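Possible adhesin (PDB 4WA0) is a tapirin C-terminal domain with a beta-helix fold, from a protein that probably mediates attachment of an extremely thermophilic bacterium to cellulose. Local coordinates at residues L119-V125 / L139-T145; L50-G54 / I222-Y227. All coordinates share one frame; numbering follows the deposited sequence.

How the contacts relate
From the N terminus the chain winds through successive coils of a parallel beta-helix, and strand 50-52 is laid down before contact 1 is reached. Contact 1 joins 119-125 to 139-145, one coil to the next, and closes a short loop of 13 residues. The coils run in this direction to strand 203-205; the chain then turns back along the outside of the beta-helix and, in helix 217-224 and the loop after it, meets 50-54 in contact 2. This second closure spans 167 residues, with the whole of contact 1 lying within that span. After it the chain adds further coils beyond the N-terminal ones. The centres are 19 Å apart and the nearest atoms about 5 Å.

Contact 1: L119-V125 / L139-T145; sequences LFSDSNV and LASIRGT
F120 and S141 stand side by side on adjacent coils of a parallel beta-helix, strands 119-121 and 139-142 running parallel, axes 4.7 Å apart. The F120 ring brings CD2 to 3.8 Å from S141 CB, and CZ to 3.9 Å from L139 CD2, both obliquely. S141 OG, anti to its nitrogen (chi1 177°), bonds to P213 O, and the loop carrying P213 and P216 covers this outer face. On the inner face L119 CD2 lies 3.7 Å from I142 CG1, the two side chains crossing obliquely, and L119 CB packs on A140 CB. At the corner V125 crosses I142 at about a right angle, its CG2 4.0 Å from I142 CD1. Past the corner V125 N bonds to T145 O, and N124 bridges the two coils beside it: its OD1 accepts a hydrogen bond from T145 N at 2.9 Å, in the carbonyl plane, on a lone pair, while ND2 bonds to E105, so both ends of the amide are held. R143 bends at chi2 (-62°), and its NE donates to a water that donates to S121 O and S141 OG. G144 N reaches S123 O at 3.0 Å from above the carbonyl plane, 56° out of it.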
ATOM      1  N   LEU A 119     -12.630  10.085   1.015  0.67 12.28           N
ATOM      2  CA  LEU A 119     -12.341   9.535  -0.311  0.67 11.22           C
ATOM      3  C   LEU A 119     -12.354  10.646  -1.348  0.67 12.80           C
ATOM      4  O   LEU A 119     -13.289  11.476  -1.437  0.67 11.26           O
ATOM      5  CB  LEU A 119     -13.428   8.497  -0.639  0.67 11.75           C
ATOM      6  CG  LEU A 119     -13.281   7.743  -1.953  0.67 11.10           C
ATOM      7  CD1 LEU A 119     -13.855   6.367  -1.832  0.67 11.22           C
ATOM      8  CD2 LEU A 119     -13.888   8.492  -3.135  0.67 11.21           C
ATOM      9  N   PHE A 120     -11.348  10.627  -2.218  1.00 12.84           N
ATOM     10  CA  PHE A 120     -11.266  11.578  -3.342  1.00 13.34           C
ATOM     11  C   PHE A 120     -10.946  10.822  -4.562  1.00 14.32           C
ATOM     12  O   PHE A 120      -9.900  10.129  -4.573  1.00 14.31           O
ATOM     13  CB  PHE A 120     -10.158  12.589  -3.096  1.00 13.93           C
ATOM     14  CG  PHE A 120     -10.396  13.481  -1.931  1.00 15.02           C
ATOM     15  CD1 PHE A 120      -9.991  13.118  -0.664  1.00 17.71           C
ATOM     16  CD2 PHE A 120     -11.045  14.694  -2.103  1.00 17.90           C
ATOM     17  CE1 PHE A 120     -10.265  13.931   0.412  1.00 20.62           C
ATOM     18  CE2 PHE A 120     -11.327  15.506  -1.018  1.00 18.06           C
ATOM     19  CZ  PHE A 120     -10.957  15.099   0.234  1.00 18.56           C
ATOM     20  N   SER A 121     -11.808  10.892  -5.577  1.00 12.56           N
ATOM     21  CA  SER A 121     -11.582  10.240  -6.835  1.00 14.37           C
ATOM     22  C   SER A 121     -11.771  11.256  -7.914  1.00 16.38           C
ATOM     23  O   SER A 121     -12.774  12.032  -7.897  1.00 14.20           O
ATOM     24  CB  SER A 121     -12.518   9.069  -7.081  1.00 15.77           C
ATOM     25  OG  SER A 121     -12.555   8.767  -8.476  1.00 18.56           O
ATOM     26  N   ASP A 122     -10.864  11.260  -8.879  1.00 14.60           N
ATOM     27  CA  ASP A 122     -10.933  12.187 -10.018  1.00 15.00           C
ATOM     28  C   ASP A 122     -11.724  11.597 -11.180  1.00 17.51           C
ATOM     29  O   ASP A 122     -11.892  12.246 -12.217  1.00 18.33           O
ATOM     30  CB  ASP A 122      -9.533  12.675 -10.461  1.00 16.45           C
ATOM     31  CG  ASP A 122      -8.906  13.627  -9.484  1.00 19.27           C
ATOM     32  OD1 ASP A 122      -9.651  14.214  -8.643  1.00 22.55           O
ATOM     33  OD2 ASP A 122      -7.659  13.836  -9.629  1.00 25.89           O
ATOM     34  N   SER A 123     -12.299  10.406 -10.970  1.00 15.53           N
ATOM     35  CA  SER A 123     -13.054   9.704 -11.993  1.00 17.37           C
ATOM     36  C   SER A 123     -14.188   8.902 -11.353  1.00 15.69           C
ATOM     37  O   SER A 123     -14.876   9.390 -10.433  1.00 15.08           O
ATOM     38  CB  SER A 123     -12.065   8.877 -12.858  1.00 19.26           C
ATOM     39  OG  SER A 123     -12.711   8.200 -13.916  1.00 21.40           O
ATOM     40  N   ASN A 124     -14.438   7.713 -11.841  1.00 13.40           N
ATOM     41  CA  ASN A 124     -15.513   6.889 -11.361  1.00 13.56           C
ATOM     42  C   ASN A 124     -15.075   5.982 -10.212  1.00 11.49           C
ATOM     43  O   ASN A 124     -13.912   5.520 -10.122  1.00 11.49           O
ATOM     44  CB  ASN A 124     -16.024   6.045 -12.495  1.00 14.37           C
ATOM     45  CG  ASN A 124     -16.307   6.871 -13.739  1.00 18.42           C
ATOM     46  OD1 ASN A 124     -17.058   7.874 -13.704  1.00 17.10           O
ATOM     47  ND2 ASN A 124     -15.789   6.428 -14.827  1.00 18.03           N
ATOM     48  N   VAL A 125     -16.074   5.632  -9.387  1.00 10.82           N
ATOM     49  CA  VAL A 125     -15.936   4.656  -8.328  1.00 10.85           C
ATOM     50  C   VAL A 125     -16.971   3.554  -8.583  1.00 11.99           C
ATOM     51  O   VAL A 125     -18.131   3.841  -8.557  1.00 13.62           O
ATOM     52  CB  VAL A 125     -16.055   5.237  -6.920  1.00 11.92           C
ATOM     53  CG1 VAL A 125     -15.965   4.166  -5.843  1.00 13.35           C
ATOM     54  CG2 VAL A 125     -15.001   6.311  -6.716  1.00 12.12           C
ATOM     55  N   LEU A 139     -16.329  12.247   4.420  1.00 13.71           N
ATOM     56  CA  LEU A 139     -16.336  13.001   3.206  1.00 14.56           C
ATOM     57  C   LEU A 139     -15.964  12.170   1.992  1.00 13.97           C
ATOM     58  O   LEU A 139     -15.067  11.299   2.046  1.00 14.29           O
ATOM     59  CB  LEU A 139     -15.356  14.120   3.371  1.00 16.43           C
ATOM     60  CG  LEU A 139     -15.006  15.085   2.266  1.00 19.17           C
ATOM     61  CD1 LEU A 139     -16.210  15.960   2.025  1.00 21.51           C
ATOM     62  CD2 LEU A 139     -13.883  16.049   2.625  1.00 21.74           C
ATOM     63  N   ALA A 140     -16.629  12.428   0.873  1.00 13.85           N
ATOM     64  CA  ALA A 140     -16.213  11.804  -0.402  1.00 12.96           C
ATOM     65  C   ALA A 140     -16.504  12.801  -1.518  1.00 15.19           C
ATOM     66  O   ALA A 140     -17.512  13.548  -1.502  1.00 13.57           O
ATOM     67  CB  ALA A 140     -16.897  10.462  -0.667  1.00 13.03           C
ATOM     68  N   SER A 141     -15.576  12.853  -2.418  1.00 13.44           N
ATOM     69  CA  SER A 141     -15.629  13.682  -3.597  1.00 12.91           C
ATOM     70  C   SER A 141     -15.267  12.815  -4.776  1.00 14.25           C
ATOM     71  O   SER A 141     -14.078  12.365  -4.903  1.00 14.08           O
ATOM     72  CB  SER A 141     -14.636  14.844  -3.407  1.00 14.14           C
ATOM     73  OG  SER A 141     -14.589  15.669  -4.546  1.00 15.41           O
ATOM     74  N   ILE A 142     -16.269  12.598  -5.642  1.00 12.70           N
ATOM     75  CA  ILE A 142     -16.179  11.689  -6.781  1.00 13.82           C
ATOM     76  C   ILE A 142     -16.565  12.453  -8.012  1.00 13.39           C
ATOM     77  O   ILE A 142     -17.739  12.778  -8.190  1.00 13.35           O
ATOM     78  CB  ILE A 142     -17.075  10.449  -6.571  1.00 14.05           C
ATOM     79  CG1 ILE A 142     -16.651   9.735  -5.265  1.00 13.39           C
ATOM     80  CG2 ILE A 142     -17.104   9.580  -7.819  1.00 13.66           C
ATOM     81  CD1 ILE A 142     -17.576   8.641  -4.807  1.00 13.31           C
ATOM     82  N   ARG A 143     -15.612  12.699  -8.908  1.00 14.93           N
ATOM     83  CA  ARG A 143     -15.888  13.608 -10.033  1.00 15.45           C
ATOM     84  C   ARG A 143     -16.674  12.962 -11.122  1.00 15.77           C
ATOM     85  O   ARG A 143     -17.253  13.648 -11.949  1.00 17.96           O
ATOM     86  CB  ARG A 143     -14.604  14.212 -10.645  1.00 16.84           C
ATOM     87  CG  ARG A 143     -13.691  14.890  -9.663  1.00 21.72           C
ATOM     88  CD  ARG A 143     -14.382  16.029  -9.026  1.00 23.99           C
ATOM     89  NE  ARG A 143     -13.449  16.842  -8.181  1.00 30.29           N
ATOM     90  CZ  ARG A 143     -13.093  18.097  -8.401  1.00 32.79           C
ATOM     91  NH1 ARG A 143     -13.508  18.730  -9.497  1.00 32.61           N
ATOM     92  NH2 ARG A 143     -12.291  18.725  -7.521  1.00 36.51           N
ATOM     93  N   GLY A 144     -16.632  11.648 -11.179  1.00 13.91           N
ATOM     94  CA  GLY A 144     -17.461  10.902 -12.076  1.00 13.64           C
ATOM     95  C   GLY A 144     -18.662  10.243 -11.417  1.00 11.64           C
ATOM     96  O   GLY A 144     -19.369  10.825 -10.604  1.00 12.88           O
ATOM     97  N   THR A 145     -18.873   8.995 -11.756  1.00 12.17           N
ATOM     98  CA  THR A 145     -19.997   8.267 -11.336  1.00 10.93           C
ATOM     99  C   THR A 145     -19.620   7.367 -10.159  1.00 12.00           C
ATOM    100  O   THR A 145     -18.568   6.732 -10.192  1.00 12.55           O
ATOM    101  CB  THR A 145     -20.567   7.386 -12.488  1.00 12.86           C
ATOM    102  OG1 THR A 145     -20.887   8.221 -13.643  1.00 14.00           O
ATOM    103  CG2 THR A 145     -21.758   6.515 -12.042  1.00 13.19           C
TER
HETATM  104  O   HOH W   1     -12.313  14.395  -6.340  1.00 22.54           O

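Contact 2: L50-G54 / I222-Y227; sequences LISKG and IRNRDY
K53 leaves its backbone with CG anti to the carbonyl carbon (chi1 -63°), bends at chi2 (-147°) and then runs nearly straight, which carries NZ to the C-terminal end of helix 217-224. There NZ donates to I222 O at 2.9 Å, nearly along the line of the carbonyl (C=O...N angle 160°), and lies 2.6 Å from R225 O. Just past the helix, R225 N makes a weak 3.5 Å hydrogen bond to the same I222 oxygen, which thus has two donors. I222 O at the helix end and R225 O just beyond it would probably favour the lysine's positive charge. Here the chain runs back along the outside of the beta-helix: I51 points outward from strand 50-52, and its CG2 meets I222 CG2 tip to tip at 3.9 Å. Y32 and Y78, on the strands to either side, also touch I51, and Y78 reaches I222 as well. NZ also lies near the plane of the Y227 ring, at its edge, 3.9 Å from CD1, so this is not a cation-pi contact. R225 CD lies over one face of that ring, 3.6 Å above the plane and offset toward the rim; the guanidinium of R225 continues to a salt bridge with E221. A water accepts from K53 NZ at 3.0 Å and from Y227 N at 2.9 Å, linking the lysine to the loop that follows the helix.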
ATOM      1  N   LEU A  50       0.285   4.269   2.127  1.00 11.32           N
ATOM      2  CA  LEU A  50       0.463   3.302   1.023  1.00 10.80           C
ATOM      3  C   LEU A  50       0.362   4.064  -0.304  1.00 11.68           C
ATOM      4  O   LEU A  50      -0.724   4.600  -0.636  1.00 10.70           O
ATOM      5  CB  LEU A  50      -0.612   2.223   1.117  1.00 11.22           C
ATOM      6  CG  LEU A  50      -0.747   1.158   0.057  1.00 11.54           C
ATOM      7  CD1 LEU A  50       0.542   0.371   0.008  1.00 12.15           C
ATOM      8  CD2 LEU A  50      -1.956   0.317   0.323  1.00 11.58           C
ATOM      9  N   ILE A  51       1.487   4.221  -0.984  1.00 11.33           N
ATOM     10  CA  ILE A  51       1.583   5.109  -2.151  1.00 11.80           C
ATOM     11  C   ILE A  51       1.989   4.382  -3.391  1.00 12.77           C
ATOM     12  O   ILE A  51       3.062   3.764  -3.375  1.00 12.24           O
ATOM     13  CB  ILE A  51       2.563   6.267  -1.869  1.00 13.02           C
ATOM     14  CG1 ILE A  51       2.076   7.010  -0.647  1.00 13.41           C
ATOM     15  CG2 ILE A  51       2.777   7.204  -3.080  1.00 14.17           C
ATOM     16  CD1 ILE A  51       3.088   7.895  -0.009  1.00 15.67           C
ATOM     17  N   SER A  52       1.166   4.534  -4.435  1.00 12.65           N
ATOM     18  CA  SER A  52       1.540   4.106  -5.766  1.00 12.85           C
ATOM     19  C   SER A  52       1.466   5.233  -6.786  1.00 14.57           C
ATOM     20  O   SER A  52       0.421   5.846  -6.930  1.00 12.57           O
ATOM     21  CB  SER A  52       0.686   2.988  -6.265  1.00 12.01           C
ATOM     22  OG  SER A  52       1.058   2.625  -7.610  1.00 12.68           O
ATOM     23  N   LYS A  53       2.572   5.499  -7.453  1.00 15.13           N
ATOM     24  CA  LYS A  53       2.608   6.481  -8.588  1.00 16.08           C
ATOM     25  C   LYS A  53       2.273   5.850  -9.918  1.00 18.14           C
ATOM     26  O   LYS A  53       2.595   6.336 -10.958  1.00 25.08           O
ATOM     27  CB  LYS A  53       3.918   7.223  -8.613  1.00 17.82           C
ATOM     28  CG  LYS A  53       4.127   8.059  -7.348  1.00 19.67           C
ATOM     29  CD  LYS A  53       4.905   9.356  -7.641  1.00 25.46           C
ATOM     30  CE  LYS A  53       4.762  10.411  -6.547  1.00 25.76           C
ATOM     31  NZ  LYS A  53       5.748  11.497  -6.774  1.00 25.91           N
ATOM     32  N   GLY A  54       1.474   4.828  -9.889  1.00 14.43           N
ATOM     33  CA  GLY A  54       1.011   4.085 -11.053  1.00 14.67           C
ATOM     34  C   GLY A  54      -0.320   3.455 -10.733  1.00 12.51           C
ATOM     35  O   GLY A  54      -1.125   4.089 -10.013  1.00 11.57           O
ATOM     36  N   ILE A 222       2.497  14.701  -2.463  1.00 19.83           N
ATOM     37  CA  ILE A 222       2.914  13.410  -2.955  1.00 20.33           C
ATOM     38  C   ILE A 222       3.050  13.462  -4.459  1.00 19.38           C
ATOM     39  O   ILE A 222       4.052  13.035  -5.002  1.00 21.25           O
ATOM     40  CB  ILE A 222       1.914  12.305  -2.596  1.00 19.25           C
ATOM     41  CG1 ILE A 222       1.911  12.024  -1.104  1.00 20.27           C
ATOM     42  CG2 ILE A 222       2.214  11.036  -3.413  1.00 19.49           C
ATOM     43  CD1 ILE A 222       0.628  11.275  -0.691  1.00 20.21           C
ATOM     44  N   ARG A 223       2.087  14.054  -5.147  1.00 19.58           N
ATOM     45  CA  ARG A 223       2.171  14.137  -6.607  1.00 21.68           C
ATOM     46  C   ARG A 223       3.431  14.892  -7.068  1.00 23.29           C
ATOM     47  O   ARG A 223       4.060  14.528  -8.071  1.00 30.31           O
ATOM     48  CB  ARG A 223       0.977  14.905  -7.122  1.00 21.05           C
ATOM     49  CG  ARG A 223       0.896  14.935  -8.647  1.00 24.49           C
ATOM     50  CD  ARG A 223      -0.299  15.811  -9.050  1.00 29.09           C
ATOM     51  NE  ARG A 223      -1.592  15.230  -8.694  1.00 27.13           N
ATOM     52  CZ  ARG A 223      -2.507  15.718  -7.844  1.00 32.85           C
ATOM     53  NH1 ARG A 223      -2.310  16.846  -7.146  1.00 33.30           N
ATOM     54  NH2 ARG A 223      -3.637  15.035  -7.651  1.00 31.16           N
ATOM     55  N   ASN A 224       3.805  15.953  -6.373  1.00 27.42           N
ATOM     56  CA  ASN A 224       4.908  16.774  -6.903  1.00 30.88           C
ATOM     57  C   ASN A 224       6.286  16.453  -6.358  1.00 34.14           C
ATOM     58  O   ASN A 224       7.290  16.991  -6.866  1.00 31.21           O
ATOM     59  CB  ASN A 224       4.622  18.266  -6.713  1.00 32.95           C
ATOM     60  CG  ASN A 224       3.482  18.747  -7.598  1.00 37.80           C
ATOM     61  OD1 ASN A 224       3.411  18.440  -8.787  1.00 44.77           O
ATOM     62  ND2 ASN A 224       2.572  19.466  -7.011  1.00 43.66           N
ATOM     63  N   ARG A 225       6.350  15.602  -5.331  1.00 28.61           N
ATOM     64  CA  ARG A 225       7.640  15.175  -4.766  1.00 33.53           C
ATOM     65  C   ARG A 225       8.290  14.113  -5.642  1.00 28.73           C
ATOM     66  O   ARG A 225       7.648  13.129  -6.036  1.00 29.74           O
ATOM     67  CB  ARG A 225       7.468  14.652  -3.347  1.00 34.30           C
ATOM     68  CG  ARG A 225       8.779  14.265  -2.663  1.00 39.91           C
ATOM     69  CD  ARG A 225       8.571  14.120  -1.170  1.00 44.87           C
ATOM     70  NE  ARG A 225       8.369  15.417  -0.508  1.00 52.21           N
ATOM     71  CZ  ARG A 225       9.349  16.243  -0.129  1.00 57.54           C
ATOM     72  NH1 ARG A 225       9.058  17.401   0.471  1.00 57.27           N
ATOM     73  NH2 ARG A 225      10.626  15.924  -0.342  1.00 60.19           N
ATOM     74  N   ASP A 226       9.570  14.318  -5.941  1.00 27.89           N
ATOM     75  CA  ASP A 226      10.368  13.306  -6.614  1.00 27.32           C
ATOM     76  C   ASP A 226      11.034  12.515  -5.481  1.00 25.87           C
ATOM     77  O   ASP A 226      11.971  12.991  -4.877  1.00 21.96           O
ATOM     78  CB  ASP A 226      11.437  13.941  -7.511  1.00 30.76           C
ATOM     79  CG  ASP A 226      12.384  12.916  -8.094  1.00 36.22           C
ATOM     80  OD1 ASP A 226      12.146  11.703  -7.758  1.00 30.78           O
ATOM     81  OD2 ASP A 226      13.376  13.322  -8.816  1.00 37.25           O
ATOM     82  N   TYR A 227      10.541  11.305  -5.191  1.00 24.95           N
ATOM     83  CA  TYR A 227      10.950  10.630  -3.949  1.00 27.41           C
ATOM     84  C   TYR A 227      12.371  10.118  -4.002  1.00 25.45           C
ATOM     85  O   TYR A 227      12.846   9.684  -2.966  1.00 25.67           O
ATOM     86  CB  TYR A 227       9.966   9.484  -3.527  1.00 24.47           C
ATOM     87  CG  TYR A 227       8.746  10.025  -2.784  1.00 30.78           C
ATOM     88  CD1 TYR A 227       7.658  10.596  -3.514  1.00 31.53           C
ATOM     89  CD2 TYR A 227       8.686  10.037  -1.375  1.00 32.51           C
ATOM     90  CE1 TYR A 227       6.545  11.116  -2.877  1.00 31.75           C
ATOM     91  CE2 TYR A 227       7.577  10.596  -0.729  1.00 40.51           C
ATOM     92  CZ  TYR A 227       6.509  11.132  -1.489  1.00 36.61           C
ATOM     93  OH  TYR A 227       5.405  11.685  -0.866  1.00 33.73           O
TER
HETATM   94  O   HOH W   2       8.445  10.080  -6.843  1.00 32.47           O